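Side-chain contacts in uncharacterized protein (Bacteroides ovatus, PDB 4E6F), which is of unknown function but carries a DUF4468 domain with a TBP-like fold, in which helices pack on a curved antiparallel sheet: residues 34-37 and 38-42; 154-157 and 158-162; 162-165 and 166-170. All blocks are in the same frame, centred on the assembly; numbering follows the deposited sequence.

In the fold
All three contacts lie on two helices of this TBP-like fold or on the loop leading into one of them. Contact 1 (34-37 and 38-42) is the start of helix 38-54, where the chain turns after strand 24-32. Contacts 2 and 3 follow one another along helix 149-169 and share Met162, their centres about 12 Å apart. Contact 1 meets contact 3 where the end of one helix reaches the start of the other: Ile41 CG2 lies 3.9 Å from Phe170 CZ. Contact 2 stays clear of contact 1, with nearest atoms about 13 Å apart. No active site is known; the nitrate and 1,2-ethanediol nearby probably come from the crystallisation liquor.

Contact 1 (34-37 and 38-42). With EDO (1,2-ethanediol), chain F.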
ATOM      1  N   PRO A  34     -11.491 -16.768  10.335  1.00 16.78           N
ATOM      2  CA  PRO A  34     -12.832 -17.240  10.686  1.00 17.44           C
ATOM      3  C   PRO A  34     -13.178 -17.426  12.141  1.00 22.79           C
ATOM      4  O   PRO A  34     -14.359 -17.302  12.492  1.00 23.42           O
ATOM      5  CB  PRO A  34     -12.964 -18.551   9.906  1.00 19.20           C
ATOM      6  CG  PRO A  34     -11.566 -18.983   9.611  1.00 21.38           C
ATOM      7  CD  PRO A  34     -10.870 -17.672   9.346  1.00 17.53           C
ATOM      8  N   GLY A  35     -12.200 -17.729  12.973  1.00 20.46           N
ATOM      9  CA  GLY A  35     -12.524 -17.893  14.389  1.00 21.04           C
ATOM     10  C   GLY A  35     -12.763 -16.604  15.165  1.00 24.92           C
ATOM     11  O   GLY A  35     -13.362 -16.647  16.251  1.00 26.32           O
HETATM   12  N   MSE A  36     -12.344 -15.444  14.614  1.00 19.57           N
HETATM   13  CA  MSE A  36     -12.419 -14.157  15.328  1.00 19.16           C
HETATM   14  C   MSE A  36     -13.692 -13.365  15.102  1.00 23.12           C
HETATM   15  O   MSE A  36     -14.202 -13.286  13.982  1.00 21.33           O
HETATM   16  CB  MSE A  36     -11.236 -13.284  14.916  1.00 20.44           C
HETATM   17  CG  MSE A  36      -9.884 -13.860  15.305  1.00 28.41           C
HETATM   18 SE   MSE A  36      -8.477 -12.500  14.986  0.75 38.29          SE
HETATM   19  CE  MSE A  36      -6.879 -13.690  15.118  1.00 36.10           C
ATOM     20  N   SER A  37     -14.182 -12.716  16.183  1.00 20.66           N
ATOM     21  CA  SER A  37     -15.361 -11.871  16.067  1.00 19.95           C
ATOM     22  C   SER A  37     -14.966 -10.546  15.454  1.00 21.32           C
ATOM     23  O   SER A  37     -13.770 -10.223  15.398  1.00 19.74           O
ATOM     24  CB  SER A  37     -15.973 -11.636  17.436  1.00 24.61           C
ATOM     25  OG  SER A  37     -15.133 -10.740  18.138  1.00 23.50           O
ATOM     26  N   GLN A  38     -15.963  -9.762  15.031  1.00 19.35           N
ATOM     27  CA  GLN A  38     -15.676  -8.437  14.472  1.00 17.98           C
ATOM     28  C   GLN A  38     -14.840  -7.591  15.468  1.00 21.66           C
ATOM     29  O   GLN A  38     -13.864  -6.933  15.052  1.00 20.97           O
ATOM     30  CB  GLN A  38     -16.978  -7.724  14.110  1.00 20.21           C
ATOM     31  CG  GLN A  38     -16.732  -6.334  13.524  1.00 21.99           C
ATOM     32  CD  GLN A  38     -17.968  -5.709  12.959  1.00 32.36           C
ATOM     33  OE1 GLN A  38     -18.695  -6.302  12.145  1.00 25.72           O
ATOM     34  NE2 GLN A  38     -18.188  -4.453  13.341  1.00 27.32           N
ATOM     35  N   ALA A  39     -15.213  -7.606  16.768  1.00 20.96           N
ATOM     36  CA  ALA A  39     -14.518  -6.830  17.804  1.00 21.79           C
ATOM     37  C   ALA A  39     -13.054  -7.255  17.958  1.00 23.65           C
ATOM     38  O   ALA A  39     -12.189  -6.395  18.044  1.00 22.94           O
ATOM     39  CB  ALA A  39     -15.245  -6.968  19.144  1.00 22.89           C
ATOM     40  N   GLN A  40     -12.760  -8.565  17.892  1.00 20.93           N
ATOM     41  CA  GLN A  40     -11.371  -9.031  18.000  1.00 19.30           C
ATOM     42  C   GLN A  40     -10.513  -8.550  16.798  1.00 21.26           C
ATOM     43  O   GLN A  40      -9.344  -8.178  16.952  1.00 20.29           O
ATOM     44  CB  GLN A  40     -11.351 -10.577  18.051  1.00 20.31           C
ATOM     45  CG  GLN A  40     -12.099 -11.139  19.268  1.00 22.21           C
ATOM     46  CD  GLN A  40     -12.034 -12.652  19.239  1.00 31.82           C
ATOM     47  OE1 GLN A  40     -12.789 -13.305  18.528  1.00 25.83           O
ATOM     48  NE2 GLN A  40     -11.119 -13.245  19.984  1.00 25.75           N
ATOM     49  N   ILE A  41     -11.098  -8.586  15.609  1.00 17.89           N
ATOM     50  CA  ILE A  41     -10.390  -8.163  14.381  1.00 16.00           C
ATOM     51  C   ILE A  41     -10.136  -6.654  14.434  1.00 19.34           C
ATOM     52  O   ILE A  41      -9.018  -6.184  14.144  1.00 17.90           O
ATOM     53  CB  ILE A  41     -11.208  -8.577  13.140  1.00 17.52           C
ATOM     54  CG1 ILE A  41     -11.292 -10.132  13.047  1.00 17.54           C
ATOM     55  CG2 ILE A  41     -10.588  -7.988  11.837  1.00 16.73           C
ATOM     56  CD1 ILE A  41     -12.300 -10.634  12.012  1.00 21.72           C
ATOM     57  N   TYR A  42     -11.189  -5.900  14.829  1.00 16.70           N
ATOM     58  CA  TYR A  42     -11.110  -4.447  14.944  1.00 16.23           C
ATOM     59  C   TYR A  42      -9.993  -4.059  15.939  1.00 19.62           C
ATOM     60  O   TYR A  42      -9.213  -3.147  15.649  1.00 18.88           O
ATOM     61  CB  TYR A  42     -12.486  -3.899  15.371  1.00 17.43           C
ATOM     62  CG  TYR A  42     -12.478  -2.419  15.676  1.00 19.11           C
ATOM     63  CD1 TYR A  42     -12.674  -1.475  14.670  1.00 19.76           C
ATOM     64  CD2 TYR A  42     -12.328  -1.961  16.983  1.00 19.95           C
ATOM     65  CE1 TYR A  42     -12.674  -0.105  14.956  1.00 19.08           C
ATOM     66  CE2 TYR A  42     -12.321  -0.598  17.276  1.00 21.31           C
ATOM     67  CZ  TYR A  42     -12.491   0.323  16.258  1.00 21.37           C
ATOM     68  OH  TYR A  42     -12.506   1.662  16.573  1.00 21.66           O
TER
HETATM   69  C1  EDO F 404     -11.215 -16.631  18.476  1.00 30.86           C
HETATM   70  O1  EDO F 404     -10.435 -16.146  19.548  1.00 28.04           O
HETATM   71  C2  EDO F 404     -10.883 -18.116  18.150  1.00 32.48           C
HETATM   72  O2  EDO F 404     -11.091 -18.938  19.284  1.00 31.12           O
HETATM   73  O   HOH W   1     -14.387 -15.538  18.484  1.00 17.76           O
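Ser37 and Gln40 hold each other through reciprocal hydrogen bonds. The backbone N of Ser37 donates to Gln40 OE1 over 2.8 Å, an almost straight bond (N-H...O 169°) that reaches the amide oxygen with the donor tilted 18° from the carbonyl plane. Gln40 N donates to Ser37 OG at 3.2 Å. The hydroxyl can accept there because chi1 of 73° sets OG between the backbone N and the carbonyl carbon, turned back over the first helical turn. One further bond, Ile41 N to Ser37 O at 3.1 Å, starts the regular i to i+4 ladder.

Together the two side-chain-to-backbone bonds make a capping box, with Ser37 as the N-cap of helix 38-54. Serine suits the place because its short hydroxyl takes up a first-turn N-H, whose i-4 carbonyl lies outside the helix, and glutamine is long enough, its chain extended beyond CG, to reach back to the cap residue.

The amide of Gln40 is also gripped from outside the box. A water donates to both Gly35 O and Gln40 OE1, at 2.7 Å from Gln40 OE1, so this oxygen accepts from two sources; NE2 donates to O1 of a 1,2-ethanediol, 3.0 Å away and probably from the crystallisation liquor. Partners at both ends are consistent with a fixed amide rotation in this crystal.

Apolar packing comes from Met36, a selenomethionine, and Ile41. Met36 CB rests 3.7 Å from Ile41 CG1, the two side chains crossing at a slant. Ile41 is buried and also packs on Ile33 and Phe170.

Contact 2 (154-157 and 158-162); sequences KTVD and FADDM. With NO3 (nitrate ion), chain C.
Asp160 reaches back along the helix to Val156, one turn earlier. Its CB sits 3.6 Å from Val156 O, the carbonyl that accepts the backbone bond from Asp160 N. CG follows the same carbonyl at 3.4 Å, placed there by a chi1 of -73° that sets it opposite its own carbonyl carbon and beside the backbone N. The oxygens part company: OD1 forms a salt bridge with Arg12, while OD2 stays 3.6 Å from Val156 O and 3.9 Å from Val156 CG1, the two side chains running side by side and pointing the same way.

OD2 also accepts from a water at 2.6 Å, and this water donates to Asp157 OD1 at 2.8 Å. The two carboxylates, OD1 of Asp157 and OD2 of Asp160, are 4.8 Å apart; the bridging water and the nearby Arg12 probably ease the repulsion. Asp157 OD1 has a further hydrogen-bond partner in Tyr13 OH. Aspartate suits this face, where the N-terminal loop brings polar partners to the helix. Asp161 OD1 forms a salt bridge with Arg176.

Another face of the turn is apolar: Val156 and Ala159 pack on Phe27, and Phe158 meets the ring of Tyr97 with planes at about 55°. Lys154 NZ donates over 2.8 Å to O2 of a nitrate probably from the crystallisation liquor. Such faces mark an amphipathic helix, 149-169, packed on the antiparallel sheet of the TBP-like fold.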
ATOM      1  N   LYS A 154       8.052  -0.301  -7.197  1.00 15.09           N
ATOM      2  CA  LYS A 154       8.222   0.032  -5.784  1.00 15.83           C
ATOM      3  C   LYS A 154       6.881   0.270  -5.096  1.00 17.80           C
ATOM      4  O   LYS A 154       6.774  -0.036  -3.902  1.00 17.29           O
ATOM      5  CB  LYS A 154       9.207   1.198  -5.595  1.00 17.38           C
ATOM      6  CG  LYS A 154      10.637   0.848  -6.060  1.00 22.67           C
ATOM      7  CD  LYS A 154      11.245  -0.331  -5.326  1.00 25.34           C
ATOM      8  CE  LYS A 154      12.719  -0.509  -5.611  1.00 27.28           C
ATOM      9  NZ  LYS A 154      12.974  -1.418  -6.765  1.00 36.48           N
ATOM     10  N   THR A 155       5.857   0.760  -5.826  1.00 14.13           N
ATOM     11  CA  THR A 155       4.544   0.949  -5.182  1.00 12.95           C
ATOM     12  C   THR A 155       3.870  -0.420  -4.962  1.00 15.30           C
ATOM     13  O   THR A 155       3.303  -0.670  -3.893  1.00 15.16           O
ATOM     14  CB  THR A 155       3.633   1.900  -5.969  1.00 14.20           C
ATOM     15  OG1 THR A 155       4.347   3.125  -6.182  1.00 15.47           O
ATOM     16  CG2 THR A 155       2.321   2.205  -5.204  1.00 14.22           C
ATOM     17  N   VAL A 156       3.944  -1.311  -5.959  1.00 13.92           N
ATOM     18  CA  VAL A 156       3.396  -2.670  -5.804  1.00 13.46           C
ATOM     19  C   VAL A 156       4.129  -3.379  -4.636  1.00 18.00           C
ATOM     20  O   VAL A 156       3.464  -4.015  -3.806  1.00 16.33           O
ATOM     21  CB  VAL A 156       3.455  -3.487  -7.133  1.00 16.22           C
ATOM     22  CG1 VAL A 156       3.131  -4.979  -6.898  1.00 16.75           C
ATOM     23  CG2 VAL A 156       2.505  -2.897  -8.181  1.00 15.75           C
ATOM     24  N   ASP A 157       5.477  -3.274  -4.562  1.00 15.89           N
ATOM     25  CA  ASP A 157       6.232  -3.888  -3.455  1.00 16.09           C
ATOM     26  C   ASP A 157       5.780  -3.314  -2.112  1.00 17.41           C
ATOM     27  O   ASP A 157       5.674  -4.063  -1.136  1.00 18.09           O
ATOM     28  CB  ASP A 157       7.744  -3.677  -3.608  1.00 17.84           C
ATOM     29  CG  ASP A 157       8.359  -4.399  -4.796  1.00 21.15           C
ATOM     30  OD1 ASP A 157       7.662  -5.233  -5.414  1.00 20.97           O
ATOM     31  OD2 ASP A 157       9.540  -4.116  -5.114  1.00 23.90           O
ATOM     32  N   PHE A 158       5.558  -1.987  -2.067  1.00 15.65           N
ATOM     33  CA  PHE A 158       5.110  -1.315  -0.861  1.00 15.20           C
ATOM     34  C   PHE A 158       3.755  -1.887  -0.389  1.00 17.25           C
ATOM     35  O   PHE A 158       3.575  -2.175   0.801  1.00 16.76           O
ATOM     36  CB  PHE A 158       4.999   0.187  -1.148  1.00 16.21           C
ATOM     37  CG  PHE A 158       4.486   0.981   0.018  1.00 17.46           C
ATOM     38  CD1 PHE A 158       5.360   1.469   0.979  1.00 20.06           C
ATOM     39  CD2 PHE A 158       3.127   1.242   0.158  1.00 19.71           C
ATOM     40  CE1 PHE A 158       4.889   2.199   2.070  1.00 20.67           C
ATOM     41  CE2 PHE A 158       2.647   1.958   1.268  1.00 21.16           C
ATOM     42  CZ  PHE A 158       3.536   2.420   2.216  1.00 18.60           C
ATOM     43  N   ALA A 159       2.807  -2.045  -1.320  1.00 14.84           N
ATOM     44  CA  ALA A 159       1.499  -2.612  -0.991  1.00 14.58           C
ATOM     45  C   ALA A 159       1.652  -4.070  -0.526  1.00 15.77           C
ATOM     46  O   ALA A 159       1.060  -4.455   0.502  1.00 16.27           O
ATOM     47  CB  ALA A 159       0.572  -2.536  -2.193  1.00 15.80           C
ATOM     48  N   ASP A 160       2.453  -4.889  -1.256  1.00 15.71           N
ATOM     49  CA  ASP A 160       2.685  -6.271  -0.848  1.00 14.75           C
ATOM     50  C   ASP A 160       3.280  -6.348   0.552  1.00 18.14           C
ATOM     51  O   ASP A 160       2.907  -7.237   1.342  1.00 17.48           O
ATOM     52  CB  ASP A 160       3.621  -6.973  -1.831  1.00 16.63           C
ATOM     53  CG  ASP A 160       2.982  -7.289  -3.162  1.00 21.93           C
ATOM     54  OD1 ASP A 160       1.724  -7.309  -3.229  1.00 22.04           O
ATOM     55  OD2 ASP A 160       3.733  -7.640  -4.114  1.00 23.14           O
ATOM     56  N   ASP A 161       4.197  -5.418   0.865  1.00 15.69           N
ATOM     57  CA  ASP A 161       4.821  -5.387   2.185  1.00 15.92           C
ATOM     58  C   ASP A 161       3.775  -5.116   3.270  1.00 17.94           C
ATOM     59  O   ASP A 161       3.802  -5.741   4.339  1.00 18.47           O
ATOM     60  CB  ASP A 161       5.931  -4.337   2.239  1.00 18.00           C
ATOM     61  CG  ASP A 161       6.774  -4.445   3.490  1.00 24.87           C
ATOM     62  OD1 ASP A 161       7.249  -5.572   3.796  1.00 24.00           O
ATOM     63  OD2 ASP A 161       6.868  -3.446   4.218  1.00 30.03           O
HETATM   64  N   MSE A 162       2.859  -4.202   2.981  1.00 14.22           N
HETATM   65  CA  MSE A 162       1.806  -3.856   3.929  0.65 12.09           C
HETATM   66  C   MSE A 162       0.885  -5.031   4.184  1.00 16.95           C
HETATM   67  O   MSE A 162       0.518  -5.291   5.334  1.00 18.10           O
HETATM   68  CB  MSE A 162       0.989  -2.686   3.411  0.65 11.89           C
HETATM   69  CG  MSE A 162      -0.069  -2.252   4.415  0.65 14.02           C
HETATM   70 SE   MSE A 162      -0.845  -0.568   3.930  0.48 16.56          SE
HETATM   71  CE  MSE A 162       0.659   0.573   4.287  0.65 13.93           C
TER
HETATM   72  N   NO3 C 401      13.323   0.156  -9.763  0.60 24.43           N
HETATM   73  O1  NO3 C 401      13.717   0.395 -10.895  0.60 30.03           O
HETATM   74  O2  NO3 C 401      12.602  -0.779  -9.496  0.60 21.05           O
HETATM   75  O3  NO3 C 401      13.691   0.981  -8.785  0.60 20.69           O
HETATM   76  O   HOH W   2       6.316  -7.517  -4.549  1.00 24.36           O

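Contact 3 (162-165 and 166-170)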
HETATM    1  N   MSE A 162       2.859  -4.202   2.981  1.00 14.22           N
HETATM    2  CA  MSE A 162       1.806  -3.856   3.929  0.65 12.09           C
HETATM    3  C   MSE A 162       0.885  -5.031   4.184  1.00 16.95           C
HETATM    4  O   MSE A 162       0.518  -5.291   5.334  1.00 18.10           O
HETATM    5  CB  MSE A 162       0.989  -2.686   3.411  0.65 11.89           C
HETATM    6  CG  MSE A 162      -0.069  -2.252   4.415  0.65 14.02           C
HETATM    7 SE   MSE A 162      -0.845  -0.568   3.930  0.48 16.56          SE
HETATM    8  CE  MSE A 162       0.659   0.573   4.287  0.65 13.93           C
ATOM      9  N   PHE A 163       0.503  -5.745   3.110  1.00 14.64           N
ATOM     10  CA  PHE A 163      -0.405  -6.873   3.249  1.00 15.15           C
ATOM     11  C   PHE A 163       0.268  -8.022   4.005  1.00 18.24           C
ATOM     12  O   PHE A 163      -0.403  -8.714   4.775  1.00 18.29           O
ATOM     13  CB  PHE A 163      -0.955  -7.304   1.893  1.00 16.35           C
ATOM     14  CG  PHE A 163      -1.753  -6.199   1.226  1.00 16.47           C
ATOM     15  CD1 PHE A 163      -2.590  -5.363   1.977  1.00 18.19           C
ATOM     16  CD2 PHE A 163      -1.700  -6.013  -0.150  1.00 18.23           C
ATOM     17  CE1 PHE A 163      -3.325  -4.342   1.366  1.00 20.16           C
ATOM     18  CE2 PHE A 163      -2.435  -4.981  -0.758  1.00 19.99           C
ATOM     19  CZ  PHE A 163      -3.238  -4.157   0.004  1.00 19.39           C
HETATM   20  N   MSE A 164       1.589  -8.199   3.827  1.00 17.24           N
HETATM   21  CA  MSE A 164       2.328  -9.179   4.612  1.00 17.08           C
HETATM   22  C   MSE A 164       2.336  -8.764   6.105  1.00 19.63           C
HETATM   23  O   MSE A 164       2.130  -9.608   6.988  1.00 18.96           O
HETATM   24  CB  MSE A 164       3.773  -9.332   4.082  1.00 19.39           C
HETATM   25  CG  MSE A 164       4.662 -10.254   4.945  1.00 26.07           C
HETATM   26 SE   MSE A 164       4.022 -12.106   5.132  0.75 33.13          SE
HETATM   27  CE  MSE A 164       4.115 -12.640   3.250  1.00 30.37           C
ATOM     28  N   ASP A 165       2.529  -7.446   6.374  1.00 15.80           N
ATOM     29  CA  ASP A 165       2.539  -6.932   7.728  1.00 16.28           C
ATOM     30  C   ASP A 165       1.223  -7.249   8.434  1.00 19.25           C
ATOM     31  O   ASP A 165       1.223  -7.639   9.606  1.00 19.26           O
ATOM     32  CB  ASP A 165       2.775  -5.421   7.706  1.00 17.61           C
ATOM     33  CG  ASP A 165       3.654  -4.969   8.832  1.00 24.64           C
ATOM     34  OD1 ASP A 165       4.794  -5.493   8.945  1.00 24.85           O
ATOM     35  OD2 ASP A 165       3.196  -4.136   9.633  1.00 23.23           O
ATOM     36  N   VAL A 166       0.100  -7.085   7.707  1.00 14.85           N
ATOM     37  CA  VAL A 166      -1.224  -7.383   8.251  1.00 14.51           C
ATOM     38  C   VAL A 166      -1.342  -8.887   8.536  1.00 17.73           C
ATOM     39  O   VAL A 166      -1.856  -9.276   9.596  1.00 16.83           O
ATOM     40  CB  VAL A 166      -2.345  -6.905   7.309  1.00 14.84           C
ATOM     41  CG1 VAL A 166      -3.709  -7.438   7.752  1.00 14.26           C
ATOM     42  CG2 VAL A 166      -2.352  -5.373   7.166  1.00 13.98           C
ATOM     43  N   ALA A 167      -0.913  -9.735   7.569  1.00 16.03           N
ATOM     44  CA  ALA A 167      -0.998 -11.193   7.749  1.00 17.00           C
ATOM     45  C   ALA A 167      -0.242 -11.603   9.026  1.00 20.44           C
ATOM     46  O   ALA A 167      -0.736 -12.429   9.804  1.00 19.56           O
ATOM     47  CB  ALA A 167      -0.414 -11.910   6.533  1.00 18.54           C
ATOM     48  N   VAL A 168       0.932 -10.984   9.255  1.00 18.54           N
ATOM     49  CA  VAL A 168       1.763 -11.237  10.451  1.00 19.51           C
ATOM     50  C   VAL A 168       1.007 -10.767  11.716  1.00 21.93           C
ATOM     51  O   VAL A 168       1.030 -11.462  12.742  1.00 21.69           O
ATOM     52  CB  VAL A 168       3.170 -10.574  10.321  1.00 23.73           C
ATOM     53  CG1 VAL A 168       3.969 -10.677  11.624  1.00 24.55           C
ATOM     54  CG2 VAL A 168       3.952 -11.197   9.169  1.00 23.81           C
ATOM     55  N   ALA A 169       0.307  -9.616  11.632  1.00 18.06           N
ATOM     56  CA  ALA A 169      -0.485  -9.149  12.772  1.00 17.99           C
ATOM     57  C   ALA A 169      -1.591 -10.165  13.128  1.00 21.52           C
ATOM     58  O   ALA A 169      -1.983 -10.259  14.296  1.00 21.87           O
ATOM     59  CB  ALA A 169      -1.102  -7.790  12.471  1.00 17.98           C
ATOM     60  N   PHE A 170      -2.078 -10.932  12.120  1.00 17.14           N
ATOM     61  CA  PHE A 170      -3.112 -11.947  12.367  1.00 18.29           C
ATOM     62  C   PHE A 170      -2.517 -13.313  12.714  1.00 25.93           C
ATOM     63  O   PHE A 170      -3.278 -14.263  12.917  1.00 27.57           O
ATOM     64  CB  PHE A 170      -4.072 -12.057  11.165  1.00 18.52           C
ATOM     65  CG  PHE A 170      -5.056 -10.905  11.041  1.00 17.20           C
ATOM     66  CD1 PHE A 170      -5.928 -10.591  12.088  1.00 19.49           C
ATOM     67  CD2 PHE A 170      -5.149 -10.178   9.862  1.00 16.93           C
ATOM     68  CE1 PHE A 170      -6.841  -9.534  11.970  1.00 19.04           C
ATOM     69  CE2 PHE A 170      -6.085  -9.139   9.729  1.00 17.89           C
ATOM     70  CZ  PHE A 170      -6.923  -8.827  10.788  1.00 17.24           C
TER
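Val168 lays one methyl branch against the preceding turn: CG2 is 3.3 Å from Met164 O and 4.1 Å from Met164 SE. This branch stands beside the backbone N and opposite the carbonyl carbon, which directs it toward the earlier turn, while chi1 of 173° carries CG1 anti to the N. Met164, a selenomethionine, bends at both chi2 and chi3, near 60° each, and the folded chain brings its selenium to the valine methyl, one side chain running aslant to the other. Around this pair the C-terminal chain closes in, with Thr175 and Arg176 against Met164 and Asp174 against Val168.

Val166 repeats the pattern on the buried side, its CG2 lying 3.4 Å from Met162 O, and its side chain packs on Phe31, Val110 and Trp48. The small methyl of Ala167 lies 3.5 Å from Met164 O and touches Phe31, where a short side chain allows close approach to the strand.

Asp165 anchors the polar side through partners beyond the turn: OD1 makes a salt bridge with Arg176 and OD2 accepts from Trp48 NE1. The carboxylate thereby ties the helix to both the C-terminal tail and helix 38-54. Backbone i to i+4 bonds such as Val168 N to Met164 O, 2.9 Å, run on to Phe170 N, which donates to Val166 O although Phe170 is no longer helical. Here helix 149-169 of the TBP-like fold ends, packed on the sheet beside helix 38-54, with the following chain folded back over Met164 and Val168.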